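Local coordinates for protein glucose-6-phosphate dehydrogenase (Trypanosoma cruzi, PDB 5AQ1) that catalyses the NADP-dependent oxidation of glucose 6-phosphate to 6-phosphogluconolactone, the first step of the pentose phosphate pathway, at residues D210-V218 with I398-M406. Numbering follows the deposited sequence.
Sequences DHYLGKEMV and IRAQPSEAM. With BG6 (6-O-phosphono-beta-D-glucopyranose), chain F.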
loop_
_atom_site.group_PDB
_atom_site.type_symbol
_atom_site.label_atom_id
_atom_site.label_comp_id
_atom_site.label_asym_id
_atom_site.label_seq_id
_atom_site.Cartn_x
_atom_site.Cartn_y
_atom_site.Cartn_z
ATOM N N ASP B 210 -26.584 12.162 -20.914
ATOM C CA ASP B 210 -26.934 11.896 -19.525
ATOM C C ASP B 210 -26.563 13.170 -18.784
ATOM O O ASP B 210 -25.384 13.420 -18.523
ATOM C CB ASP B 210 -26.180 10.692 -18.966
ATOM C CG ASP B 210 -26.647 10.310 -17.575
ATOM O OD1 ASP B 210 -26.914 11.215 -16.750
ATOM O OD2 ASP B 210 -26.746 9.097 -17.304
ATOM N N HIS B 211 -27.566 13.976 -18.451
ATOM C CA HIS B 211 -27.304 15.367 -18.087
ATOM C C HIS B 211 -26.576 15.533 -16.753
ATOM O O HIS B 211 -26.040 16.601 -16.475
ATOM C CB HIS B 211 -28.583 16.218 -18.162
ATOM C CG HIS B 211 -29.398 16.228 -16.908
ATOM N ND1 HIS B 211 -30.348 15.270 -16.626
ATOM C CD2 HIS B 211 -29.431 17.105 -15.877
ATOM C CE1 HIS B 211 -30.918 15.546 -15.467
ATOM N NE2 HIS B 211 -30.379 16.655 -14.992
ATOM N N TYR B 212 -26.524 14.476 -15.949
ATOM C CA TYR B 212 -25.732 14.507 -14.719
ATOM C C TYR B 212 -24.235 14.687 -14.984
ATOM O O TYR B 212 -23.523 15.247 -14.147
ATOM C CB TYR B 212 -26.010 13.267 -13.863
ATOM C CG TYR B 212 -27.174 13.460 -12.915
ATOM C CD1 TYR B 212 -28.332 14.129 -13.322
ATOM C CD2 TYR B 212 -27.118 12.987 -11.612
ATOM C CE1 TYR B 212 -29.392 14.317 -12.455
ATOM C CE2 TYR B 212 -28.180 13.167 -10.743
ATOM C CZ TYR B 212 -29.310 13.837 -11.168
ATOM O OH TYR B 212 -30.362 14.018 -10.302
ATOM N N LEU B 213 -23.773 14.258 -16.159
ATOM C CA LEU B 213 -22.378 14.458 -16.570
ATOM C C LEU B 213 -22.014 15.914 -16.889
ATOM O O LEU B 213 -20.852 16.210 -17.168
ATOM C CB LEU B 213 -22.051 13.584 -17.782
ATOM C CG LEU B 213 -22.154 12.069 -17.603
ATOM C CD1 LEU B 213 -21.919 11.378 -18.939
ATOM C CD2 LEU B 213 -21.164 11.573 -16.554
ATOM N N GLY B 214 -22.995 16.814 -16.862
ATOM C CA GLY B 214 -22.741 18.248 -17.015
ATOM C C GLY B 214 -22.716 19.019 -15.704
ATOM O O GLY B 214 -22.484 20.232 -15.700
ATOM N N LYS B 215 -22.962 18.325 -14.592
ATOM C CA LYS B 215 -22.995 18.959 -13.273
ATOM C C LYS B 215 -21.582 19.136 -12.733
ATOM O O LYS B 215 -20.762 18.222 -12.822
ATOM C CB LYS B 215 -23.840 18.139 -12.296
ATOM C CG LYS B 215 -25.319 18.109 -12.637
ATOM C CD LYS B 215 -26.149 17.540 -11.498
ATOM C CE LYS B 215 -27.612 17.383 -11.890
ATOM N NZ LYS B 215 -28.297 18.693 -12.058
ATOM N N GLU B 216 -21.316 20.309 -12.163
ATOM C CA GLU B 216 -19.972 20.699 -11.730
ATOM C C GLU B 216 -19.245 19.602 -10.955
ATOM O O GLU B 216 -18.127 19.226 -11.302
ATOM C CB GLU B 216 -20.040 21.967 -10.873
ATOM C CG GLU B 216 -18.694 22.492 -10.394
ATOM C CD GLU B 216 -17.788 22.930 -11.529
ATOM O OE1 GLU B 216 -18.289 23.522 -12.514
ATOM O OE2 GLU B 216 -16.563 22.692 -11.435
ATOM N N MET B 217 -19.883 19.091 -9.909
ATOM C CA MET B 217 -19.218 18.158 -8.999
ATOM C C MET B 217 -19.064 16.753 -9.583
ATOM O O MET B 217 -18.202 15.996 -9.141
ATOM C CB MET B 217 -19.944 18.105 -7.649
ATOM C CG MET B 217 -20.088 19.458 -6.958
ATOM S SD MET B 217 -18.580 20.454 -6.874
ATOM C CE MET B 217 -17.554 19.417 -5.837
ATOM N N VAL B 218 -19.888 16.412 -10.573
ATOM C CA VAL B 218 -19.738 15.146 -11.290
ATOM C C VAL B 218 -18.569 15.254 -12.269
ATOM O O VAL B 218 -17.772 14.321 -12.394
ATOM C CB VAL B 218 -21.035 14.742 -12.023
ATOM C CG1 VAL B 218 -20.847 13.447 -12.805
ATOM C CG2 VAL B 218 -22.174 14.584 -11.025
ATOM N N ILE B 398 -18.901 14.266 -1.529
ATOM C CA ILE B 398 -19.079 15.148 -2.676
ATOM C C ILE B 398 -20.575 15.390 -2.844
ATOM O O ILE B 398 -21.323 14.453 -3.128
ATOM C CB ILE B 398 -18.510 14.530 -3.967
ATOM C CG1 ILE B 398 -16.999 14.321 -3.838
ATOM C CG2 ILE B 398 -18.816 15.414 -5.171
ATOM C CD1 ILE B 398 -16.457 13.255 -4.764
ATOM N N ARG B 399 -21.007 16.631 -2.638
ATOM C CA ARG B 399 -22.414 17.006 -2.800
ATOM C C ARG B 399 -22.578 17.823 -4.078
ATOM O O ARG B 399 -22.065 18.932 -4.176
ATOM C CB ARG B 399 -22.911 17.811 -1.592
ATOM C CG ARG B 399 -24.409 18.062 -1.612
ATOM C CD ARG B 399 -24.909 18.745 -0.352
ATOM N NE ARG B 399 -24.366 20.096 -0.209
ATOM C CZ ARG B 399 -23.736 20.569 0.867
ATOM N NH1 ARG B 399 -23.553 19.821 1.951
ATOM N NH2 ARG B 399 -23.289 21.822 0.865
ATOM N N ALA B 400 -23.283 17.264 -5.054
ATOM C CA ALA B 400 -23.475 17.932 -6.339
ATOM C C ALA B 400 -24.605 18.950 -6.277
ATOM O O ALA B 400 -24.566 19.959 -6.979
ATOM C CB ALA B 400 -23.742 16.909 -7.431
ATOM N N GLN B 401 -25.615 18.670 -5.452
ATOM C CA GLN B 401 -26.714 19.610 -5.219
ATOM C C GLN B 401 -27.508 19.225 -3.964
ATOM O O GLN B 401 -27.581 18.046 -3.626
ATOM C CB GLN B 401 -27.654 19.647 -6.433
ATOM C CG GLN B 401 -28.530 18.407 -6.581
ATOM C CD GLN B 401 -28.943 18.121 -8.013
ATOM O OE1 GLN B 401 -28.464 18.756 -8.957
ATOM N NE2 GLN B 401 -29.838 17.152 -8.181
ATOM N N PRO B 402 -28.099 20.196 -3.267
ATOM C CA PRO B 402 -27.930 21.615 -3.534
ATOM C C PRO B 402 -26.641 22.126 -2.909
ATOM O O PRO B 402 -25.949 21.372 -2.225
ATOM C CB PRO B 402 -29.127 22.233 -2.819
ATOM C CG PRO B 402 -29.335 21.347 -1.645
ATOM C CD PRO B 402 -28.998 19.960 -2.122
ATOM N N SER B 403 -26.333 23.398 -3.142
ATOM C CA SER B 403 -25.183 24.053 -2.531
ATOM C C SER B 403 -23.929 23.194 -2.683
ATOM O O SER B 403 -23.376 22.685 -1.706
ATOM C CB SER B 403 -25.471 24.342 -1.058
ATOM O OG SER B 403 -24.385 25.019 -0.458
ATOM N N GLU B 404 -23.507 23.031 -3.932
ATOM C CA GLU B 404 -22.434 22.093 -4.276
ATOM C C GLU B 404 -21.168 22.307 -3.456
ATOM O O GLU B 404 -20.718 23.438 -3.265
ATOM C CB GLU B 404 -22.106 22.089 -5.778
ATOM C CG GLU B 404 -22.271 23.404 -6.511
ATOM C CD GLU B 404 -23.675 23.609 -7.061
ATOM O OE1 GLU B 404 -24.008 23.007 -8.100
ATOM O OE2 GLU B 404 -24.441 24.385 -6.453
ATOM N N ALA B 405 -20.613 21.195 -2.975
ATOM C CA ALA B 405 -19.476 21.214 -2.065
ATOM C C ALA B 405 -18.754 19.874 -2.035
ATOM O O ALA B 405 -19.326 18.832 -2.369
ATOM C CB ALA B 405 -19.942 21.576 -0.665
ATOM N N MET B 406 -17.486 19.922 -1.641
ATOM C CA MET B 406 -16.715 18.727 -1.322
ATOM C C MET B 406 -16.131 18.920 0.075
ATOM O O MET B 406 -15.551 19.968 0.374
ATOM C CB MET B 406 -15.598 18.500 -2.349
ATOM C CG MET B 406 -14.830 17.198 -2.145
ATOM S SD MET B 406 -13.816 16.672 -3.549
ATOM C CE MET B 406 -12.533 17.918 -3.524
HETATM C C1 BG6 F . -34.439 13.341 -15.104
HETATM C C2 BG6 F . -35.409 12.290 -14.570
HETATM O O1 BG6 F . -33.495 12.739 -15.998
HETATM O O5 BG6 F . -33.733 13.942 -14.014
HETATM C C3 BG6 F . -36.358 12.935 -13.574
HETATM O O2 BG6 F . -36.147 11.698 -15.644
HETATM C C4 BG6 F . -35.536 13.583 -12.472
HETATM O O3 BG6 F . -37.260 11.977 -13.008
HETATM C C5 BG6 F . -34.590 14.609 -13.082
HETATM O O4 BG6 F . -36.410 14.196 -11.523
HETATM C C6 BG6 F . -33.763 15.311 -12.008
HETATM O O6 BG6 F . -32.752 16.125 -12.603
HETATM P P BG6 F . -31.980 17.224 -11.717
HETATM O O1P BG6 F . -31.426 16.452 -10.542
HETATM O O2P BG6 F . -30.908 17.755 -12.627
HETATM O O3P BG6 F . -33.062 18.217 -11.368
HETATM O O HOH W 1 -23.548 22.029 -10.733
HETATM O O HOH W 2 -22.791 19.771 -9.105
#
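Lys-215 meets Gln-401 beside the phosphate of the bound glucose 6-phosphate, a clear case of a substrate pocket built where two parts of a chain join. The segment 210-218 carries the DHYLGKE motif of glucose-6-phosphate dehydrogenases; the partner is the turn end of a beta hairpin, where strand 395-401 passes into strand 405-413 of the large mixed sheet, and Ala-400 and Gln-401 form a classic beta bulge opposite Leu-374.

The lysine side chain can be followed outward. From CB it runs extended to CD, which comes alongside Gln-401 OE1; CE lies over one face of the Tyr-212 ring, offset toward its rim, and 3.3 Å from the same OE1. A bend at the last torsion (chi4 -69°) then brings NZ to two acceptors: O2P of the phosphate at 2.8 Å and Gln-401 OE1 at 3.1 Å, the latter approached in the amide plane on a lone pair. With OE1 held by the lysine, the other branch of the amide is turned to the substrate, NE2 donating to O1P. Tyr-212 OH makes a weak hydrogen bond to that oxygen, its ring 72° from the amide plane. His-211 NE2 reaches O2P almost straight, at 2.7 Å and 175°. The ammonium of Lys-215 would probably help balance the phosphate charge, while Gln-401 and Tyr-212 contribute neutral donors; Lys-181, Asp-268 and His-273 are among the other residues hydrogen-bonded to the sugar phosphate.

Behind the pocket, the helix start packs on the hairpin through Met-217. Its CB rests on Ile-398 CG2 and Ala-400 CB, CG touches both Arg-399 O and Glu-404 CB, and CE reaches Met-406 CB at 4.1 Å. Two waters complete the join: one links Glu-216 N to Glu-404 OE1, and the other accepts from Met-217 N and donates to Ala-400 O at 2.8 Å.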